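Local coordinates for pseudoazurin (Methylobacterium extorquens, PDB 1PMY), which binds a single copper ion as a small blue copper protein of the cupredoxin family and probably shuttles electrons in the periplasm, at residues A[32-43]-A[55-66]; A[1-9]-A[18-26]. All coordinates share one frame; numbering follows the deposited sequence.

Contact 1: A[32-43]-A[55-66]. With CU (copper (II) ion), chain B.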
loop_
_atom_site.group_PDB
_atom_site.type_symbol
_atom_site.label_atom_id
_atom_site.label_comp_id
_atom_site.label_asym_id
_atom_site.label_seq_id
_atom_site.Cartn_x
_atom_site.Cartn_y
_atom_site.Cartn_z
ATOM N N LYS A 32 5.393 9.900 0.282
ATOM C CA LYS A 32 6.703 9.739 0.972
ATOM C C LYS A 32 6.388 8.804 2.169
ATOM O O LYS A 32 5.579 9.100 3.112
ATOM C CB LYS A 32 7.166 11.102 1.484
ATOM C CG LYS A 32 8.576 11.049 2.098
ATOM C CD LYS A 32 8.971 12.499 2.565
ATOM C CE LYS A 32 9.848 13.168 1.505
ATOM N NZ LYS A 32 11.273 12.653 1.589
ATOM N N PHE A 33 7.028 7.667 2.211
ATOM C CA PHE A 33 6.856 6.659 3.285
ATOM C C PHE A 33 7.978 7.012 4.318
ATOM O O PHE A 33 9.095 7.105 3.863
ATOM C CB PHE A 33 7.163 5.233 2.739
ATOM C CG PHE A 33 6.009 4.775 1.850
ATOM C CD1 PHE A 33 4.920 4.192 2.392
ATOM C CD2 PHE A 33 6.143 5.007 0.439
ATOM C CE1 PHE A 33 3.857 3.801 1.589
ATOM C CE2 PHE A 33 5.146 4.507 -0.394
ATOM C CZ PHE A 33 3.983 3.953 0.182
ATOM N N LEU A 34 7.525 7.253 5.545
ATOM C CA LEU A 34 8.465 7.688 6.597
ATOM C C LEU A 34 8.814 6.565 7.549
ATOM O O LEU A 34 7.893 6.011 8.124
ATOM C CB LEU A 34 7.733 8.851 7.329
ATOM C CG LEU A 34 7.557 10.121 6.450
ATOM C CD1 LEU A 34 6.629 11.066 7.199
ATOM C CD2 LEU A 34 8.879 10.712 6.080
ATOM N N PRO A 35 10.118 6.365 7.748
ATOM C CA PRO A 35 10.579 5.331 8.671
ATOM C C PRO A 35 10.422 5.785 10.114
ATOM O O PRO A 35 11.430 5.803 10.849
ATOM C CB PRO A 35 12.045 5.113 8.209
ATOM C CG PRO A 35 12.484 6.529 7.825
ATOM C CD PRO A 35 11.244 7.091 7.079
ATOM N N THR A 36 9.246 6.039 10.588
ATOM C CA THR A 36 8.880 6.434 11.947
ATOM C C THR A 36 9.552 5.468 12.890
ATOM O O THR A 36 10.214 5.781 13.912
ATOM C CB THR A 36 7.367 6.629 12.244
ATOM O OG1 THR A 36 6.764 7.390 11.167
ATOM C CG2 THR A 36 7.076 7.322 13.620
ATOM N N ASP A 37 9.298 4.190 12.582
ATOM C CA ASP A 37 9.955 3.082 13.290
ATOM C C ASP A 37 10.845 2.442 12.206
ATOM O O ASP A 37 10.543 2.489 11.007
ATOM C CB ASP A 37 8.965 2.100 13.864
ATOM C CG ASP A 37 8.175 2.632 15.055
ATOM O OD1 ASP A 37 8.807 3.158 15.966
ATOM O OD2 ASP A 37 6.977 2.449 15.148
ATOM N N LYS A 38 11.955 1.927 12.641
ATOM C CA LYS A 38 12.906 1.252 11.762
ATOM C C LYS A 38 12.370 -0.165 11.436
ATOM O O LYS A 38 11.538 -0.719 12.157
ATOM C CB LYS A 38 14.186 1.102 12.650
ATOM C CG LYS A 38 14.915 -0.161 12.669
ATOM C CD LYS A 38 15.647 -0.662 13.863
ATOM C CE LYS A 38 14.774 -0.706 15.139
ATOM N NZ LYS A 38 14.213 -2.092 15.331
ATOM N N GLY A 39 13.044 -0.734 10.422
ATOM C CA GLY A 39 12.764 -2.147 10.085
ATOM C C GLY A 39 11.551 -2.339 9.153
ATOM O O GLY A 39 11.097 -3.484 9.114
ATOM N N HIS A 40 11.080 -1.322 8.531
ATOM C CA HIS A 40 9.943 -1.439 7.579
ATOM C C HIS A 40 10.376 -1.092 6.174
ATOM O O HIS A 40 11.343 -0.321 6.019
ATOM C CB HIS A 40 8.742 -0.660 8.071
ATOM C CG HIS A 40 8.255 -0.991 9.423
ATOM N ND1 HIS A 40 7.595 -2.091 9.905
ATOM C CD2 HIS A 40 8.415 -0.182 10.548
ATOM C CE1 HIS A 40 7.340 -1.988 11.173
ATOM N NE2 HIS A 40 7.803 -0.832 11.573
ATOM N N ASN A 41 9.657 -1.644 5.184
ATOM C CA ASN A 41 9.899 -1.209 3.771
ATOM C C ASN A 41 8.496 -1.166 3.110
ATOM O O ASN A 41 7.484 -1.490 3.737
ATOM C CB ASN A 41 10.928 -1.910 2.977
ATOM C CG ASN A 41 10.498 -3.297 2.461
ATOM O OD1 ASN A 41 9.481 -3.784 3.027
ATOM N ND2 ASN A 41 11.131 -3.620 1.348
ATOM N N VAL A 42 8.578 -0.971 1.803
ATOM C CA VAL A 42 7.400 -0.971 0.933
ATOM C C VAL A 42 7.757 -1.787 -0.344
ATOM O O VAL A 42 8.840 -1.640 -0.971
ATOM C CB VAL A 42 7.076 0.519 0.515
ATOM C CG1 VAL A 42 5.717 0.459 -0.238
ATOM C CG2 VAL A 42 6.776 1.349 1.800
ATOM N N GLU A 43 6.827 -2.670 -0.652
ATOM C CA GLU A 43 7.064 -3.513 -1.873
ATOM C C GLU A 43 5.733 -3.798 -2.500
ATOM O O GLU A 43 4.690 -4.051 -1.808
ATOM C CB GLU A 43 7.817 -4.812 -1.564
ATOM C CG GLU A 43 8.054 -5.739 -2.753
ATOM C CD GLU A 43 8.936 -6.934 -2.530
ATOM O OE1 GLU A 43 9.440 -7.017 -1.418
ATOM O OE2 GLU A 43 9.178 -7.733 -3.438
ATOM N N TYR A 55 7.630 -1.888 -10.680
ATOM C CA TYR A 55 7.614 -2.693 -9.415
ATOM C C TYR A 55 8.437 -1.851 -8.415
ATOM O O TYR A 55 9.482 -1.304 -8.807
ATOM C CB TYR A 55 8.374 -4.026 -9.740
ATOM C CG TYR A 55 8.228 -5.043 -8.615
ATOM C CD1 TYR A 55 7.103 -5.858 -8.541
ATOM C CD2 TYR A 55 9.173 -5.093 -7.581
ATOM C CE1 TYR A 55 6.985 -6.784 -7.494
ATOM C CE2 TYR A 55 9.057 -6.017 -6.530
ATOM C CZ TYR A 55 7.926 -6.817 -6.470
ATOM O OH TYR A 55 7.726 -7.738 -5.465
ATOM N N VAL A 56 7.892 -1.769 -7.212
ATOM C CA VAL A 56 8.541 -1.001 -6.131
ATOM C C VAL A 56 9.081 -1.976 -5.080
ATOM O O VAL A 56 8.352 -2.929 -4.719
ATOM C CB VAL A 56 7.449 -0.083 -5.483
ATOM C CG1 VAL A 56 7.954 0.656 -4.240
ATOM C CG2 VAL A 56 6.843 0.829 -6.523
ATOM N N LYS A 57 10.308 -1.720 -4.669
ATOM C CA LYS A 57 10.938 -2.504 -3.628
ATOM C C LYS A 57 12.011 -1.561 -3.007
ATOM O O LYS A 57 13.087 -1.393 -3.494
ATOM C CB LYS A 57 11.644 -3.792 -4.049
ATOM C CG LYS A 57 11.886 -4.577 -2.772
ATOM C CD LYS A 57 13.033 -5.383 -2.537
ATOM C CE LYS A 57 13.671 -6.330 -3.463
ATOM N NZ LYS A 57 15.192 -6.130 -3.417
ATOM N N THR A 58 11.626 -1.040 -1.841
ATOM C CA THR A 58 12.442 -0.086 -1.119
ATOM C C THR A 58 13.359 -0.779 -0.118
ATOM O O THR A 58 13.148 -1.918 0.202
ATOM C CB THR A 58 11.601 1.121 -0.499
ATOM O OG1 THR A 58 10.735 0.645 0.590
ATOM C CG2 THR A 58 10.705 1.713 -1.640
ATOM N N THR A 59 14.335 0.006 0.315
ATOM C CA THR A 59 15.314 -0.449 1.337
ATOM C C THR A 59 14.762 -0.184 2.719
ATOM O O THR A 59 14.114 0.795 3.145
ATOM C CB THR A 59 16.659 0.372 1.158
ATOM O OG1 THR A 59 17.088 0.082 -0.191
ATOM C CG2 THR A 59 17.660 -0.075 2.247
ATOM N N VAL A 60 14.885 -1.315 3.463
ATOM C CA VAL A 60 14.414 -1.342 4.835
ATOM C C VAL A 60 15.011 -0.199 5.709
ATOM O O VAL A 60 16.228 0.040 5.640
ATOM C CB VAL A 60 14.521 -2.739 5.402
ATOM C CG1 VAL A 60 14.232 -2.700 6.922
ATOM C CG2 VAL A 60 13.643 -3.782 4.762
ATOM N N GLY A 61 14.122 0.435 6.437
ATOM C CA GLY A 61 14.505 1.514 7.368
ATOM C C GLY A 61 14.814 2.861 6.745
ATOM O O GLY A 61 15.214 3.801 7.482
ATOM N N GLN A 62 14.620 3.014 5.426
ATOM C CA GLN A 62 14.886 4.306 4.750
ATOM C C GLN A 62 13.590 4.990 4.345
ATOM O O GLN A 62 12.558 4.360 3.969
ATOM C CB GLN A 62 15.660 4.073 3.430
ATOM C CG GLN A 62 17.053 3.574 3.703
ATOM C CD GLN A 62 18.019 3.736 2.575
ATOM O OE1 GLN A 62 19.216 3.458 2.816
ATOM N NE2 GLN A 62 17.662 4.072 1.341
ATOM N N GLU A 63 13.683 6.340 4.261
ATOM C CA GLU A 63 12.481 7.101 3.750
ATOM C C GLU A 63 12.478 6.738 2.242
ATOM O O GLU A 63 13.603 6.465 1.673
ATOM C CB GLU A 63 12.822 8.572 3.647
ATOM C CG GLU A 63 13.288 9.366 4.781
ATOM C CD GLU A 63 12.773 10.812 4.848
ATOM O OE1 GLU A 63 12.519 11.395 3.774
ATOM O OE2 GLU A 63 12.617 11.262 5.970
ATOM N N ALA A 64 11.334 6.768 1.627
ATOM C CA ALA A 64 11.279 6.431 0.201
ATOM C C ALA A 64 10.129 7.214 -0.415
ATOM O O ALA A 64 9.169 7.505 0.309
ATOM C CB ALA A 64 10.933 4.910 0.039
ATOM N N VAL A 65 10.302 7.573 -1.622
ATOM C CA VAL A 65 9.263 8.263 -2.364
ATOM C C VAL A 65 8.895 7.410 -3.589
ATOM O O VAL A 65 9.703 6.842 -4.336
ATOM C CB VAL A 65 9.724 9.696 -2.743
ATOM C CG1 VAL A 65 8.642 10.235 -3.730
ATOM C CG2 VAL A 65 9.880 10.538 -1.504
ATOM N N VAL A 66 7.540 7.351 -3.772
ATOM C CA VAL A 66 7.001 6.648 -4.945
ATOM C C VAL A 66 6.070 7.619 -5.678
ATOM O O VAL A 66 5.093 8.117 -5.093
ATOM C CB VAL A 66 6.234 5.354 -4.521
ATOM C CG1 VAL A 66 5.695 4.583 -5.777
ATOM C CG2 VAL A 66 7.187 4.464 -3.718
HETATM CU CU CU B . 7.109 -3.528 8.499
#
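Asn41 reaches across to Thr58 with its amide, and ND2 donates to Thr58 O over 2.9 Å, with that oxygen lying almost in the amide plane. Chi1 of 76° tucks CG between the backbone N and the carbonyl carbon, which turns the amide to the 55-66 side; its other end, OD1, accepts from Ala79 N, so bonds at both ends define which way the amide is turned. Thr58 answers through OG1, which takes the N-H of Val42 at 3.0 Å, while Thr58 N returns a nearly straight bond to Val42 O, N-H...O angle 168°. Val60 straddles the next step: CG1 packs on Gly39 CA at 3.5 Å, and CG2 rests on Asn41 CB. Gly61 N, in the type II turn 59-62, then bonds His40 O at 2.9 Å; His40 ND1 binds copper at 2.1 Å. Farther along, Lys32 NZ forms a salt bridge of 2.8 Å with Glu63 OE1, met nearly along its C-O axis. Tyr55 OH is modelled 2.5 Å from Glu43 OE2, a hydrogen bond of doubtful length. Within 32-43, Val42 CG2 sits 3.4 Å above the plane of the Phe33 ring, offset toward its rim. Strands 30-34 and 64-67 pair antiparallel through Phe33 and Ala64; strand 2-8 flanks 30-34 on its other edge, while strand 72-77 meets Val42 and Val56 through Phe76.

Contact 2: A[1-9]-A[18-26]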
loop_
_atom_site.group_PDB
_atom_site.type_symbol
_atom_site.label_atom_id
_atom_site.label_comp_id
_atom_site.label_asym_id
_atom_site.label_seq_id
_atom_site.Cartn_x
_atom_site.Cartn_y
_atom_site.Cartn_z
ATOM N N ASP A 1 1.029 16.511 -5.872
ATOM C CA ASP A 1 1.347 16.724 -4.453
ATOM C C ASP A 1 1.802 15.394 -3.810
ATOM O O ASP A 1 1.648 14.333 -4.400
ATOM C CB ASP A 1 0.377 17.516 -3.674
ATOM C CG ASP A 1 -1.008 16.923 -3.600
ATOM O OD1 ASP A 1 -1.178 15.847 -3.036
ATOM O OD2 ASP A 1 -1.927 17.639 -4.118
ATOM N N GLU A 2 2.381 15.579 -2.635
ATOM C CA GLU A 2 2.997 14.504 -1.878
ATOM C C GLU A 2 2.417 14.323 -0.502
ATOM O O GLU A 2 2.304 15.292 0.311
ATOM C CB GLU A 2 4.480 14.651 -1.722
ATOM C CG GLU A 2 5.207 13.670 -0.761
ATOM C CD GLU A 2 6.615 14.240 -0.643
ATOM O OE1 GLU A 2 7.391 14.132 -1.585
ATOM O OE2 GLU A 2 6.746 14.902 0.400
ATOM N N VAL A 3 2.025 13.087 -0.300
ATOM C CA VAL A 3 1.323 12.606 0.923
ATOM C C VAL A 3 2.342 11.759 1.694
ATOM O O VAL A 3 3.089 11.011 1.055
ATOM C CB VAL A 3 0.108 11.735 0.431
ATOM C CG1 VAL A 3 -0.591 10.953 1.490
ATOM C CG2 VAL A 3 -0.863 12.629 -0.369
ATOM N N ALA A 4 2.315 11.916 2.995
ATOM C CA ALA A 4 3.211 11.138 3.851
ATOM C C ALA A 4 2.380 10.030 4.534
ATOM O O ALA A 4 1.336 10.299 5.132
ATOM C CB ALA A 4 3.709 12.153 4.957
ATOM N N VAL A 5 3.020 8.895 4.585
ATOM C CA VAL A 5 2.618 7.666 5.189
ATOM C C VAL A 5 3.793 7.185 6.080
ATOM O O VAL A 5 4.945 7.132 5.613
ATOM C CB VAL A 5 2.360 6.589 4.070
ATOM C CG1 VAL A 5 2.046 5.217 4.725
ATOM C CG2 VAL A 5 1.160 7.071 3.268
ATOM N N LYS A 6 3.419 6.944 7.319
ATOM C CA LYS A 6 4.305 6.467 8.358
ATOM C C LYS A 6 4.340 4.909 8.412
ATOM O O LYS A 6 3.292 4.279 8.333
ATOM C CB LYS A 6 3.915 6.887 9.759
ATOM C CG LYS A 6 3.383 8.221 10.100
ATOM C CD LYS A 6 3.825 9.507 9.531
ATOM C CE LYS A 6 3.491 9.838 8.086
ATOM N NZ LYS A 6 1.964 9.985 7.941
ATOM N N MET A 7 5.527 4.388 8.621
ATOM C CA MET A 7 5.761 2.918 8.813
ATOM C C MET A 7 5.923 2.697 10.327
ATOM O O MET A 7 6.932 3.158 10.911
ATOM C CB MET A 7 7.000 2.555 7.976
ATOM C CG MET A 7 6.594 2.852 6.519
ATOM S SD MET A 7 7.923 2.241 5.405
ATOM C CE MET A 7 9.214 3.330 5.987
ATOM N N LEU A 8 4.931 2.081 10.905
ATOM C CA LEU A 8 4.865 1.926 12.378
ATOM C C LEU A 8 4.788 0.488 12.906
ATOM O O LEU A 8 4.185 -0.380 12.355
ATOM C CB LEU A 8 3.585 2.629 12.888
ATOM C CG LEU A 8 3.408 4.101 12.618
ATOM C CD1 LEU A 8 1.945 4.521 12.666
ATOM C CD2 LEU A 8 4.300 4.961 13.427
ATOM N N ASN A 9 5.480 0.371 14.038
ATOM C CA ASN A 9 5.402 -0.883 14.832
ATOM C C ASN A 9 3.987 -0.999 15.448
ATOM O O ASN A 9 3.456 -2.150 15.561
ATOM C CB ASN A 9 6.466 -0.895 15.913
ATOM C CG ASN A 9 7.858 -1.048 15.427
ATOM O OD1 ASN A 9 8.127 -1.326 14.204
ATOM N ND2 ASN A 9 8.819 -0.993 16.342
ATOM N N PHE A 18 0.779 0.715 8.378
ATOM C CA PHE A 18 1.046 1.893 7.588
ATOM C C PHE A 18 -0.055 2.854 8.106
ATOM O O PHE A 18 -1.186 2.384 8.286
ATOM C CB PHE A 18 0.953 1.717 6.077
ATOM C CG PHE A 18 2.079 0.973 5.437
ATOM C CD1 PHE A 18 3.315 1.533 5.109
ATOM C CD2 PHE A 18 1.801 -0.339 5.014
ATOM C CE1 PHE A 18 4.288 0.758 4.439
ATOM C CE2 PHE A 18 2.788 -1.113 4.388
ATOM C CZ PHE A 18 4.033 -0.611 4.130
ATOM N N ASP A 19 0.326 4.120 8.205
ATOM C CA ASP A 19 -0.791 5.068 8.659
ATOM C C ASP A 19 -0.656 6.323 7.794
ATOM O O ASP A 19 0.376 7.017 7.999
ATOM C CB ASP A 19 -0.582 5.376 10.153
ATOM C CG ASP A 19 -1.661 6.342 10.676
ATOM O OD1 ASP A 19 -2.697 6.519 10.000
ATOM O OD2 ASP A 19 -1.502 6.862 11.796
ATOM N N PRO A 20 -1.614 6.602 6.963
ATOM C CA PRO A 20 -2.811 5.872 6.701
ATOM C C PRO A 20 -2.563 4.584 5.831
ATOM O O PRO A 20 -1.555 4.600 5.191
ATOM C CB PRO A 20 -3.675 6.856 5.928
ATOM C CG PRO A 20 -2.699 7.660 5.144
ATOM C CD PRO A 20 -1.548 7.863 6.172
ATOM N N ALA A 21 -3.515 3.679 6.019
ATOM C CA ALA A 21 -3.406 2.388 5.281
ATOM C C ALA A 21 -4.123 2.491 3.949
ATOM O O ALA A 21 -3.891 1.645 2.999
ATOM C CB ALA A 21 -3.974 1.305 6.198
ATOM N N LEU A 22 -4.956 3.494 3.762
ATOM C CA LEU A 22 -5.707 3.796 2.540
ATOM C C LEU A 22 -5.436 5.255 2.107
ATOM O O LEU A 22 -5.633 6.178 2.903
ATOM C CB LEU A 22 -7.178 3.390 2.720
ATOM C CG LEU A 22 -8.051 3.881 1.531
ATOM C CD1 LEU A 22 -7.747 3.145 0.281
ATOM C CD2 LEU A 22 -9.498 3.825 1.949
ATOM N N VAL A 23 -4.871 5.372 0.932
ATOM C CA VAL A 23 -4.483 6.626 0.324
ATOM C C VAL A 23 -5.185 6.875 -1.012
ATOM O O VAL A 23 -5.019 6.065 -1.946
ATOM C CB VAL A 23 -2.911 6.670 0.100
ATOM C CG1 VAL A 23 -2.557 8.095 -0.370
ATOM C CG2 VAL A 23 -2.176 6.434 1.439
ATOM N N ARG A 24 -5.809 8.028 -1.139
ATOM C CA ARG A 24 -6.466 8.461 -2.410
ATOM C C ARG A 24 -5.587 9.491 -3.087
ATOM O O ARG A 24 -5.300 10.488 -2.386
ATOM C CB ARG A 24 -7.891 8.879 -2.181
ATOM C CG ARG A 24 -8.778 7.815 -1.532
ATOM C CD ARG A 24 -10.166 8.339 -1.237
ATOM N NE ARG A 24 -10.758 7.646 -0.044
ATOM C CZ ARG A 24 -11.657 6.675 -0.154
ATOM N NH1 ARG A 24 -12.145 6.307 -1.337
ATOM N NH2 ARG A 24 -12.085 6.005 0.933
ATOM N N LEU A 25 -5.113 9.330 -4.276
ATOM C CA LEU A 25 -4.192 10.234 -4.972
ATOM C C LEU A 25 -4.747 10.518 -6.376
ATOM O O LEU A 25 -5.555 9.784 -6.895
ATOM C CB LEU A 25 -2.866 9.447 -5.254
ATOM C CG LEU A 25 -2.020 9.054 -4.045
ATOM C CD1 LEU A 25 -0.679 8.493 -4.524
ATOM C CD2 LEU A 25 -1.735 10.260 -3.188
ATOM N N LYS A 26 -4.133 11.535 -6.958
ATOM C CA LYS A 26 -4.382 11.936 -8.334
ATOM C C LYS A 26 -3.116 11.542 -9.092
ATOM O O LYS A 26 -2.075 11.403 -8.436
ATOM C CB LYS A 26 -4.506 13.469 -8.481
ATOM C CG LYS A 26 -5.818 13.934 -7.788
ATOM C CD LYS A 26 -6.560 14.851 -8.760
ATOM C CE LYS A 26 -6.988 14.110 -10.070
ATOM N NZ LYS A 26 -7.154 15.203 -11.113
#
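Chi1 values of -63° in Met7 and -74° in Phe18 set each CG anti to its own carbonyl carbon, and the two side chains run side by side. Met7 CG meets Phe18 CE1 at 3.7 Å, with SD 5.3 Å from the ring centroid in an oblique Met-aromatic contact. Val5 packs beside this pair: CG1 touches Phe18 CB, and CG2 lies against both Val23 CG2 and the CD of Pro20, which follows a cis peptide bond. Val3 splits its methyls, CG1 sliding past Val23 CG1 and CG2 crossing Leu25 CD2 at 3.8 Å. Backbone pairing is confined to one end, where Lys6 N gives to Asp19 O at 3.1 Å and Asp19 N returns a bond to Lys6 O. The Lys6 chain curls back until NZ bonds Ala4 O at 2.9 Å and adds a weak hydrogen bond to Asp19 O (3.4 Å), which already accepts from Lys6 N. Met7 and Phe18 lie near copper ligands His40 and Met86. After the break at Pro20, strand 22-25 lies across from 2-8, nearly antiparallel, axes 9.2 Å apart. The hairpin thus pairs at 18-19 while 22-25 packs face to face, consistent with the two-layered cupredoxin sandwich.

Overall arrangement
Contact 2 is the more buried of the two and relies on aliphatic and aromatic packing with little backbone pairing, whereas contact 1 is a surface contact, richer in hydrogen bonds and carrying a salt bridge. They meet through neighbouring strands of one sheet: 30-34, in contact 1, runs beside 2-8, in contact 2, where Lys32 N faces Val3 O and Leu34 N faces Val5 O in probable hydrogen bonds. Along the chain they follow in series, with 17-25 leading into 30-34. Both reach the copper end, contact 1 directly by supplying His40, contact 2 indirectly, with Met7 near that histidine, Phe18 near Met86, and Asn9 OD1 weakly bonded to His40 NE2.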